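Local coordinates for alpha,alpha-trehalose-phosphate synthase (UDP-forming) (Burkholderia multivorans, PDB 5UOF), which belongs to glycosyltransferase family 20 and has the GT-B architecture, in which two Rossmann-like domains face each other across a cleft, at residues A[354-357]-A[358-361]; A[374-377]-A[378-381]; A[436-439]-A[440-444]. One frame throughout, in Å; residues are numbered along the deposited sequence.

Contact 1 of 3, residues A[354-357]-A[358-361]; sequences LLMA and FFRM. With NA (sodium ion), chain C.
The last two turns of helix 352-361, which end at a sodium site, bring Leu354 against Phe358 and Met356 against Phe359, each pair one turn apart. Leu354 CG meets the far end of the Phe358 ring, 3.4 Å from CZ, and its CD2 lies almost as near that atom. With Phe358 CG anti to the carbonyl carbon (chi1 -62°), the ring folds back along the helix, so that one face passes over Leu354 O, which stands 3.3 Å off the ring plane toward the rim. The same oxygen accepts the peptide N-H of Phe358 at 2.8 Å. On the next peptide the pattern recurs: Leu355 O takes Phe359 N and also sits over one face of the Phe359 ring.

In this Rossmann-like half of the GT-B fold, both rings pack on strand 266-271, with Met269 touching each. Met356 runs alongside Phe359 and bends at chi2 (-54°), which sets SD 3.9 Å from Phe359 CD2. This is a Met-aromatic contact, with the sulfur 5.0 Å from the ring centroid and approaching obliquely. At the C-terminal end, Arg360 O coordinates sodium at 2.4 Å. Two waters, Ser362 O and Gln385 OE1 supply further oxygens, while the extended Arg360 side chain leads away to bond through NH1 with Ser384 O.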
ATOM      1  N   LEU A 354      22.021  -4.762 -28.773  1.00 15.95           N
ATOM      2  CA  LEU A 354      22.542  -3.399 -28.726  0.51 17.66           C
ATOM      3  C   LEU A 354      22.439  -2.820 -27.319  1.00 18.24           C
ATOM      4  O   LEU A 354      23.382  -2.186 -26.830  1.00 15.03           O
ATOM      5  CB  LEU A 354      21.788  -2.525 -29.731  0.51 18.77           C
ATOM      6  CG  LEU A 354      22.458  -1.253 -30.242  0.51 19.30           C
ATOM      7  CD1 LEU A 354      23.729  -1.592 -31.012  0.51 19.54           C
ATOM      8  CD2 LEU A 354      21.497  -0.455 -31.107  0.51 17.24           C
ATOM      9  N   LEU A 355      21.290  -3.015 -26.654  1.00 14.97           N
ATOM     10  CA  LEU A 355      21.149  -2.545 -25.279  1.00 15.21           C
ATOM     11  C   LEU A 355      22.222  -3.150 -24.387  1.00 14.47           C
ATOM     12  O   LEU A 355      22.769  -2.465 -23.514  1.00 12.24           O
ATOM     13  CB  LEU A 355      19.763  -2.882 -24.720  1.00 16.31           C
ATOM     14  CG  LEU A 355      18.540  -2.194 -25.326  1.00 26.76           C
ATOM     15  CD1 LEU A 355      17.287  -2.620 -24.571  1.00 24.59           C
ATOM     16  CD2 LEU A 355      18.694  -0.679 -25.304  1.00 23.18           C
ATOM     17  N   MET A 356      22.527  -4.438 -24.579  1.00 14.83           N
ATOM     18  CA  MET A 356      23.569  -5.053 -23.762  1.00 13.82           C
ATOM     19  C   MET A 356      24.916  -4.382 -24.013  1.00 12.45           C
ATOM     20  O   MET A 356      25.678  -4.126 -23.069  1.00 13.16           O
ATOM     21  CB  MET A 356      23.656  -6.560 -24.028  1.00 11.09           C
ATOM     22  CG  MET A 356      22.313  -7.324 -23.890  1.00 16.01           C
ATOM     23  SD  MET A 356      21.505  -7.053 -22.291  1.00 15.88           S
ATOM     24  CE  MET A 356      19.873  -7.708 -22.614  1.00 26.48           C
ATOM     25  N   ALA A 357      25.217  -4.070 -25.280  1.00 10.59           N
ATOM     26  CA  ALA A 357      26.445  -3.340 -25.584  1.00 11.72           C
ATOM     27  C   ALA A 357      26.437  -1.947 -24.957  1.00 15.46           C
ATOM     28  O   ALA A 357      27.483  -1.468 -24.495  1.00 15.08           O
ATOM     29  CB  ALA A 357      26.654  -3.260 -27.101  1.00 12.91           C
ATOM     30  N   PHE A 358      25.276  -1.277 -24.926  1.00 10.74           N
ATOM     31  CA  PHE A 358      25.198   0.002 -24.221  1.00 12.97           C
ATOM     32  C   PHE A 358      25.457  -0.194 -22.733  1.00 12.11           C
ATOM     33  O   PHE A 358      26.153   0.612 -22.103  1.00 11.97           O
ATOM     34  CB  PHE A 358      23.827   0.665 -24.397  1.00 11.02           C
ATOM     35  CG  PHE A 358      23.459   1.009 -25.815  1.00 14.05           C
ATOM     36  CD1 PHE A 358      24.411   1.170 -26.803  1.00 16.01           C
ATOM     37  CD2 PHE A 358      22.118   1.195 -26.144  1.00 17.07           C
ATOM     38  CE1 PHE A 358      24.033   1.499 -28.106  1.00 19.16           C
ATOM     39  CE2 PHE A 358      21.735   1.520 -27.428  1.00 17.37           C
ATOM     40  CZ  PHE A 358      22.689   1.662 -28.416  1.00 17.99           C
ATOM     41  N   PHE A 359      24.853  -1.233 -22.141  1.00 13.14           N
ATOM     42  CA  PHE A 359      25.113  -1.513 -20.732  1.00 13.20           C
ATOM     43  C   PHE A 359      26.599  -1.734 -20.494  1.00 11.78           C
ATOM     44  O   PHE A 359      27.167  -1.230 -19.518  1.00 12.60           O
ATOM     45  CB  PHE A 359      24.343  -2.756 -20.274  1.00 10.49           C
ATOM     46  CG  PHE A 359      22.847  -2.591 -20.227  1.00 10.95           C
ATOM     47  CD1 PHE A 359      22.261  -1.340 -20.150  1.00  9.54           C
ATOM     48  CD2 PHE A 359      22.028  -3.716 -20.258  1.00  9.72           C
ATOM     49  CE1 PHE A 359      20.876  -1.212 -20.092  1.00 11.87           C
ATOM     50  CE2 PHE A 359      20.655  -3.596 -20.199  1.00 13.50           C
ATOM     51  CZ  PHE A 359      20.074  -2.346 -20.126  1.00 16.69           C
ATOM     52  N   ARG A 360      27.244  -2.499 -21.365  1.00 10.27           N
ATOM     53  CA  ARG A 360      28.652  -2.798 -21.128  1.00 12.57           C
ATOM     54  C   ARG A 360      29.496  -1.528 -21.173  1.00 12.31           C
ATOM     55  O   ARG A 360      30.427  -1.370 -20.379  1.00 13.70           O
ATOM     56  CB  ARG A 360      29.162  -3.822 -22.140  1.00 11.13           C
ATOM     57  CG  ARG A 360      30.586  -4.345 -21.822  1.00  9.47           C
ATOM     58  CD  ARG A 360      30.888  -5.534 -22.732  1.00 13.65           C
ATOM     59  NE  ARG A 360      32.148  -6.247 -22.464  1.00 14.49           N
ATOM     60  CZ  ARG A 360      32.245  -7.377 -21.758  1.00 16.67           C
ATOM     61  NH1 ARG A 360      31.172  -7.925 -21.201  1.00 10.18           N
ATOM     62  NH2 ARG A 360      33.424  -7.980 -21.624  1.00 14.94           N
ATOM     63  N   MET A 361      29.178  -0.607 -22.090  1.00 11.38           N
ATOM     64  CA  MET A 361      29.908   0.654 -22.238  0.69 15.31           C
ATOM     65  C   MET A 361      29.742   1.541 -21.016  1.00 13.56           C
ATOM     66  O   MET A 361      30.645   2.304 -20.658  1.00 15.76           O
ATOM     67  CB  MET A 361      29.401   1.404 -23.475  0.69 13.62           C
ATOM     68  CG  MET A 361      30.032   2.767 -23.712  0.69 20.53           C
ATOM     69  SD  MET A 361      29.282   3.713 -25.062  0.69 23.79           S
ATOM     70  CE  MET A 361      28.556   2.393 -26.017  0.69 27.24           C
TER
HETATM   71 NA    NA C 501      30.535  -1.025 -18.042  1.00 14.93          NA
HETATM   72  O   HOH W   1      32.213  -2.771 -18.333  1.00 14.35           O
HETATM   73  O   HOH W   2      32.322   0.095 -16.635  1.00 21.41           O

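Contact 2 of 3, residues A[374-377]-A[378-381]; sequences MNLV and AKEY
Asn375 and Ala378 meet where helix 376-384 begins: Asn375 is the N-cap, and its OD1 accepts the peptide N-H of Ala378 at 2.9 Å. The donor lies in the plane of the amide C=O, and the N-H...O angle is 150°. With CG anti to the backbone N (chi1 -163°), the amide is carried forward over the open end of the first turn, to Ala378 N, and Asp372 OD2 accepts from ND2, which fixes how the amide is rotated. The helix is the connecting element of the beta-alpha-beta unit formed with strands 364-367 and 392-396, and the methyl of Ala378 packs on residues of both strands.

Lys379 can be followed from its root. CB lies 3.7 Å from Leu376 O, and CG lies 4.1 Å from Asn375 O, so the chain sets out along the carbonyls of the capping turn. Extended beyond CG, it carries CD past Leu376 CD2, at a loose 4.4 Å. CE then reaches the sulfur of Met374, 3.6 Å away, and NZ is also close to that SD. There the end of the lysine passes roughly perpendicular to the methionine chain. The polar end of the lysine is held by a salt bridge to Glu404 OE1 and a hydrogen bond to Ile235 O.

Glu380 turns back in a different direction: its CG is 3.2 Å from Leu376 O, the same oxygen that accepts Glu380 N. OE1 passes 4.0 Å from Val377 CG2, and OE2 makes a salt bridge with Arg352. Both carboxylate oxygens lie near Leu376 O, an electrostatically unfavourable neighbour for a negative group, and the Arg352 salt bridge probably compensates.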
ATOM      1  N   MET A 374      10.423  -8.197 -10.206  1.00  9.00           N
ATOM      2  CA  MET A 374      11.780  -8.724 -10.289  1.00 10.53           C
ATOM      3  C   MET A 374      12.708  -7.649 -10.837  1.00 12.19           C
ATOM      4  O   MET A 374      13.528  -7.107 -10.094  1.00 12.77           O
ATOM      5  CB  MET A 374      11.806 -10.003 -11.151  1.00 12.24           C
ATOM      6  CG  MET A 374      13.203 -10.617 -11.349  1.00 15.27           C
ATOM      7  SD  MET A 374      14.062 -10.930  -9.786  1.00 13.02           S
ATOM      8  CE  MET A 374      12.900 -12.004  -8.929  1.00 12.55           C
ATOM      9  N   ASN A 375      12.532  -7.323 -12.123  1.00 12.90           N
ATOM     10  CA  ASN A 375      13.305  -6.388 -12.940  1.00  8.63           C
ATOM     11  C   ASN A 375      14.484  -7.104 -13.581  1.00 12.12           C
ATOM     12  O   ASN A 375      15.557  -7.245 -12.979  1.00 11.68           O
ATOM     13  CB  ASN A 375      13.792  -5.152 -12.179  1.00 11.96           C
ATOM     14  CG  ASN A 375      14.218  -4.059 -13.123  1.00 12.79           C
ATOM     15  OD1 ASN A 375      15.222  -4.201 -13.814  1.00 16.02           O
ATOM     16  ND2 ASN A 375      13.432  -2.993 -13.207  1.00 12.42           N
ATOM     17  N   LEU A 376      14.288  -7.551 -14.821  1.00 10.85           N
ATOM     18  CA  LEU A 376      15.353  -8.241 -15.535  1.00 12.14           C
ATOM     19  C   LEU A 376      16.393  -7.286 -16.108  1.00 13.69           C
ATOM     20  O   LEU A 376      17.532  -7.704 -16.344  1.00 13.36           O
ATOM     21  CB  LEU A 376      14.753  -9.114 -16.645  1.00 13.58           C
ATOM     22  CG  LEU A 376      13.818 -10.219 -16.124  1.00 14.36           C
ATOM     23  CD1 LEU A 376      13.121 -10.927 -17.275  1.00 20.94           C
ATOM     24  CD2 LEU A 376      14.573 -11.225 -15.255  1.00 17.23           C
ATOM     25  N   VAL A 377      16.047  -6.014 -16.315  1.00 11.45           N
ATOM     26  CA  VAL A 377      17.067  -5.054 -16.741  1.00 10.80           C
ATOM     27  C   VAL A 377      18.203  -4.996 -15.726  1.00 12.32           C
ATOM     28  O   VAL A 377      19.375  -4.934 -16.103  1.00 12.16           O
ATOM     29  CB  VAL A 377      16.442  -3.666 -16.994  1.00 14.78           C
ATOM     30  CG1 VAL A 377      17.507  -2.576 -17.000  1.00 13.67           C
ATOM     31  CG2 VAL A 377      15.681  -3.675 -18.318  1.00 20.63           C
ATOM     32  N   ALA A 378      17.886  -5.046 -14.422  1.00  8.93           N
ATOM     33  CA  ALA A 378      18.957  -5.041 -13.422  1.00 10.85           C
ATOM     34  C   ALA A 378      19.902  -6.229 -13.610  1.00 12.00           C
ATOM     35  O   ALA A 378      21.126  -6.077 -13.535  1.00 10.91           O
ATOM     36  CB  ALA A 378      18.366  -5.038 -12.011  1.00 11.28           C
ATOM     37  N   LYS A 379      19.352  -7.417 -13.886  1.00  8.95           N
ATOM     38  CA  LYS A 379      20.194  -8.595 -14.051  1.00  7.95           C
ATOM     39  C   LYS A 379      20.962  -8.532 -15.366  1.00 12.89           C
ATOM     40  O   LYS A 379      22.151  -8.890 -15.418  1.00 12.62           O
ATOM     41  CB  LYS A 379      19.330  -9.863 -13.971  1.00 11.40           C
ATOM     42  CG  LYS A 379      18.590  -9.991 -12.619  1.00 12.73           C
ATOM     43  CD  LYS A 379      17.959 -11.357 -12.427  1.00 11.71           C
ATOM     44  CE  LYS A 379      17.436 -11.525 -10.977  1.00 12.83           C
ATOM     45  NZ  LYS A 379      16.846 -12.888 -10.725  1.00 12.29           N
ATOM     46  N   GLU A 380      20.295  -8.080 -16.433  1.00 10.79           N
ATOM     47  CA  GLU A 380      20.950  -7.896 -17.726  1.00 12.78           C
ATOM     48  C   GLU A 380      22.077  -6.878 -17.636  1.00 12.56           C
ATOM     49  O   GLU A 380      23.123  -7.041 -18.285  1.00 12.10           O
ATOM     50  CB  GLU A 380      19.939  -7.439 -18.773  1.00 10.84           C
ATOM     51  CG  GLU A 380      18.908  -8.499 -19.113  1.00 10.52           C
ATOM     52  CD  GLU A 380      17.657  -7.928 -19.764  1.00 19.59           C
ATOM     53  OE1 GLU A 380      17.608  -6.711 -20.019  1.00 17.42           O
ATOM     54  OE2 GLU A 380      16.723  -8.709 -20.032  1.00 19.36           O
ATOM     55  N   TYR A 381      21.876  -5.816 -16.847  1.00 11.99           N
ATOM     56  CA  TYR A 381      22.924  -4.817 -16.689  1.00 11.01           C
ATOM     57  C   TYR A 381      24.193  -5.449 -16.121  1.00 11.14           C
ATOM     58  O   TYR A 381      25.288  -5.283 -16.673  1.00 10.18           O
ATOM     59  CB  TYR A 381      22.443  -3.661 -15.794  1.00  7.87           C
ATOM     60  CG  TYR A 381      23.531  -2.626 -15.731  1.00 11.14           C
ATOM     61  CD1 TYR A 381      23.685  -1.708 -16.758  1.00 13.57           C
ATOM     62  CD2 TYR A 381      24.465  -2.637 -14.696  1.00 12.75           C
ATOM     63  CE1 TYR A 381      24.726  -0.798 -16.746  1.00 13.97           C
ATOM     64  CE2 TYR A 381      25.505  -1.713 -14.662  1.00  9.80           C
ATOM     65  CZ  TYR A 381      25.632  -0.802 -15.704  1.00 10.91           C
ATOM     66  OH  TYR A 381      26.676   0.094 -15.706  1.00 12.47           O
TER

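Contact 3 of 3, residues A[436-439]-A[440-444]; sequences ARHE and ENLAR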
ATOM      1  N   ALA A 436      34.443  -6.219  -6.634  1.00 11.42           N
ATOM      2  CA  ALA A 436      33.905  -7.043  -5.559  1.00 12.55           C
ATOM      3  C   ALA A 436      32.389  -7.119  -5.663  1.00 11.12           C
ATOM      4  O   ALA A 436      31.804  -8.207  -5.597  1.00 15.68           O
ATOM      5  CB  ALA A 436      34.335  -6.492  -4.196  1.00 12.25           C
ATOM      6  N   ARG A 437      31.740  -5.968  -5.867  1.00 11.50           N
ATOM      7  CA  ARG A 437      30.282  -5.950  -5.992  1.00 12.17           C
ATOM      8  C   ARG A 437      29.821  -6.682  -7.246  1.00 14.48           C
ATOM      9  O   ARG A 437      28.823  -7.420  -7.219  1.00 13.24           O
ATOM     10  CB  ARG A 437      29.779  -4.509  -6.009  1.00 11.46           C
ATOM     11  CG  ARG A 437      29.991  -3.777  -4.696  1.00 11.81           C
ATOM     12  CD  ARG A 437      29.610  -2.322  -4.818  1.00 10.76           C
ATOM     13  NE  ARG A 437      29.600  -1.710  -3.490  1.00 13.01           N
ATOM     14  CZ  ARG A 437      28.571  -1.776  -2.648  1.00 14.63           C
ATOM     15  NH1 ARG A 437      27.445  -2.397  -2.999  1.00 12.72           N
ATOM     16  NH2 ARG A 437      28.667  -1.217  -1.452  1.00 18.29           N
ATOM     17  N   HIS A 438      30.517  -6.465  -8.361  1.00 12.07           N
ATOM     18  CA  HIS A 438      30.140  -7.130  -9.599  1.00 12.93           C
ATOM     19  C   HIS A 438      30.229  -8.644  -9.459  1.00 13.25           C
ATOM     20  O   HIS A 438      29.310  -9.369  -9.862  1.00 14.04           O
ATOM     21  CB  HIS A 438      31.028  -6.659 -10.750  1.00 11.72           C
ATOM     22  CG  HIS A 438      30.762  -7.396 -12.022  1.00 11.73           C
ATOM     23  ND1 HIS A 438      29.607  -7.212 -12.750  1.00 12.42           N
ATOM     24  CD2 HIS A 438      31.465  -8.361 -12.661  1.00 16.00           C
ATOM     25  CE1 HIS A 438      29.624  -8.010 -13.803  1.00 11.17           C
ATOM     26  NE2 HIS A 438      30.733  -8.728 -13.767  1.00 12.67           N
ATOM     27  N   GLU A 439      31.336  -9.149  -8.890  1.00 11.68           N
ATOM     28  CA  GLU A 439      31.483 -10.595  -8.803  1.00 14.44           C
ATOM     29  C   GLU A 439      30.498 -11.181  -7.807  1.00 15.26           C
ATOM     30  O   GLU A 439      30.038 -12.311  -7.988  1.00 13.02           O
ATOM     31  CB  GLU A 439      32.919 -10.974  -8.428  1.00 16.70           C
ATOM     32  CG  GLU A 439      33.946 -10.567  -9.481  1.00 16.59           C
ATOM     33  CD  GLU A 439      33.802 -11.354 -10.784  1.00 20.76           C
ATOM     34  OE1 GLU A 439      33.336 -12.514 -10.726  1.00 19.44           O
ATOM     35  OE2 GLU A 439      34.158 -10.810 -11.858  1.00 18.43           O
ATOM     36  N   GLU A 440      30.175 -10.433  -6.751  1.00 14.07           N
ATOM     37  CA  GLU A 440      29.122 -10.853  -5.833  1.00 15.42           C
ATOM     38  C   GLU A 440      27.793 -11.032  -6.565  1.00 13.48           C
ATOM     39  O   GLU A 440      27.128 -12.068  -6.432  1.00 15.16           O
ATOM     40  CB  GLU A 440      29.009  -9.823  -4.710  1.00 12.15           C
ATOM     41  CG  GLU A 440      27.905 -10.060  -3.707  1.00 18.48           C
ATOM     42  CD  GLU A 440      27.929  -9.016  -2.604  1.00 25.08           C
ATOM     43  OE1 GLU A 440      28.938  -8.293  -2.486  1.00 31.53           O
ATOM     44  OE2 GLU A 440      26.947  -8.902  -1.860  1.00 22.34           O
ATOM     45  N   ASN A 441      27.408 -10.041  -7.374  1.00  9.79           N
ATOM     46  CA  ASN A 441      26.159 -10.130  -8.126  1.00 12.81           C
ATOM     47  C   ASN A 441      26.225 -11.209  -9.200  1.00 17.49           C
ATOM     48  O   ASN A 441      25.268 -11.967  -9.390  1.00 12.45           O
ATOM     49  CB  ASN A 441      25.830  -8.780  -8.761  1.00 12.70           C
ATOM     50  CG  ASN A 441      25.274  -7.785  -7.754  1.00 13.30           C
ATOM     51  OD1 ASN A 441      24.830  -8.171  -6.683  1.00 12.90           O
ATOM     52  ND2 ASN A 441      25.294  -6.502  -8.100  1.00 14.33           N
ATOM     53  N   LEU A 442      27.343 -11.286  -9.919  1.00 13.67           N
ATOM     54  CA  LEU A 442      27.454 -12.248 -11.013  1.00 12.13           C
ATOM     55  C   LEU A 442      27.377 -13.684 -10.500  1.00 16.60           C
ATOM     56  O   LEU A 442      26.797 -14.559 -11.160  1.00 14.70           O
ATOM     57  CB  LEU A 442      28.759 -12.007 -11.767  1.00 10.93           C
ATOM     58  CG  LEU A 442      29.090 -12.953 -12.913  1.00 15.27           C
ATOM     59  CD1 LEU A 442      27.958 -12.968 -13.941  1.00 14.80           C
ATOM     60  CD2 LEU A 442      30.393 -12.524 -13.564  1.00 13.71           C
ATOM     61  N   ALA A 443      27.953 -13.948  -9.324  1.00 11.76           N
ATOM     62  CA  ALA A 443      27.862 -15.283  -8.747  1.00 14.31           C
ATOM     63  C   ALA A 443      26.413 -15.645  -8.448  1.00 16.05           C
ATOM     64  O   ALA A 443      25.991 -16.782  -8.685  1.00 15.31           O
ATOM     65  CB  ALA A 443      28.720 -15.375  -7.488  1.00 19.93           C
ATOM     66  N   ARG A 444      25.632 -14.683  -7.950  1.00 12.89           N
ATOM     67  CA  ARG A 444      24.211 -14.935  -7.717  1.00 13.95           C
ATOM     68  C   ARG A 444      23.472 -15.186  -9.028  1.00 17.21           C
ATOM     69  O   ARG A 444      22.614 -16.077  -9.107  1.00 15.01           O
ATOM     70  CB  ARG A 444      23.585 -13.757  -6.960  1.00 15.20           C
ATOM     71  CG  ARG A 444      24.127 -13.534  -5.538  1.00 15.60           C
ATOM     72  CD  ARG A 444      23.877 -14.734  -4.615  1.00 16.98           C
ATOM     73  NE  ARG A 444      22.458 -15.061  -4.468  1.00 18.27           N
ATOM     74  CZ  ARG A 444      21.661 -14.586  -3.512  1.00 23.81           C
ATOM     75  NH1 ARG A 444      22.131 -13.740  -2.601  1.00 23.47           N
ATOM     76  NH2 ARG A 444      20.383 -14.959  -3.472  1.00 24.47           N
TER
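Glu439, Glu440 and Leu442 lose the most surface where successive turns of helix 431-447 meet, Leu442 on one flank beside His438 and Glu440 one turn on from Ala436. The helix belongs to the C-terminal Rossmann-like domain of the GT-B fold, and this part of it packs on nearby loops and on helix 376-384, where His438 and Asn441 both touch Val382.

Leu442 has CG anti to the backbone N, and its chi2 of 56° turns CD2 back toward the preceding turn. That methyl lies 3.8 Å from His438 NE2, approaching the imidazole obliquely, as the leucine runs alongside the histidine in the same direction. Leu442 CD2 is also 4.1 Å from Glu439 OE1, so the methyl touches both the ring nitrogen and the carboxylate oxygen, from directions roughly at right angles. Glu439 reaches it by bending at chi2 (-68°), which folds its chain instead of letting it run straight out. In the backbone, Leu442 N gives a 2.7 Å hydrogen bond to His438 O.

Glu440 is built the other way: its chain is extended beyond CG, and only its root meets the neighbouring turn, with CB 3.3 Å from Ala436 O. That oxygen also receives Glu440 N at 3.0 Å. The carboxylate goes on to Thr406 OG1 through OE2, and its OE1 remains 6.1 Å from Arg437 NH1, too far for a salt bridge. Arg437 instead pairs through NE with Glu433, and Gly407 is held at both O, by Arg437 NH1, and N, by Asn441 OD1. Asn441 CG, meanwhile, stands 3.6 Å from Arg437 O, the acceptor of its own peptide N-H.

How the contacts relate
From the N terminus the contacts come in series, 354-361, then 374-381, then 436-444; each stays within one helix or its first turn, so none encloses a long loop and none nests in or crosses another. Contacts 1 and 2, centres 13 Å apart, touch directly: Met356 CE lies 3.6 Å from Glu380 OE1, and the Phe359 and Tyr381 rings meet edge-to-face. Helices 352-361 and 376-384 are thereby joined, linked along the chain by strand 364-367. The sodium lies where helix 352-361 ends and Gln385 follows helix 376-384. Contact 3 makes no direct touch with contact 2, its nearest atoms being about 6 Å away, but its helix packs on Val382.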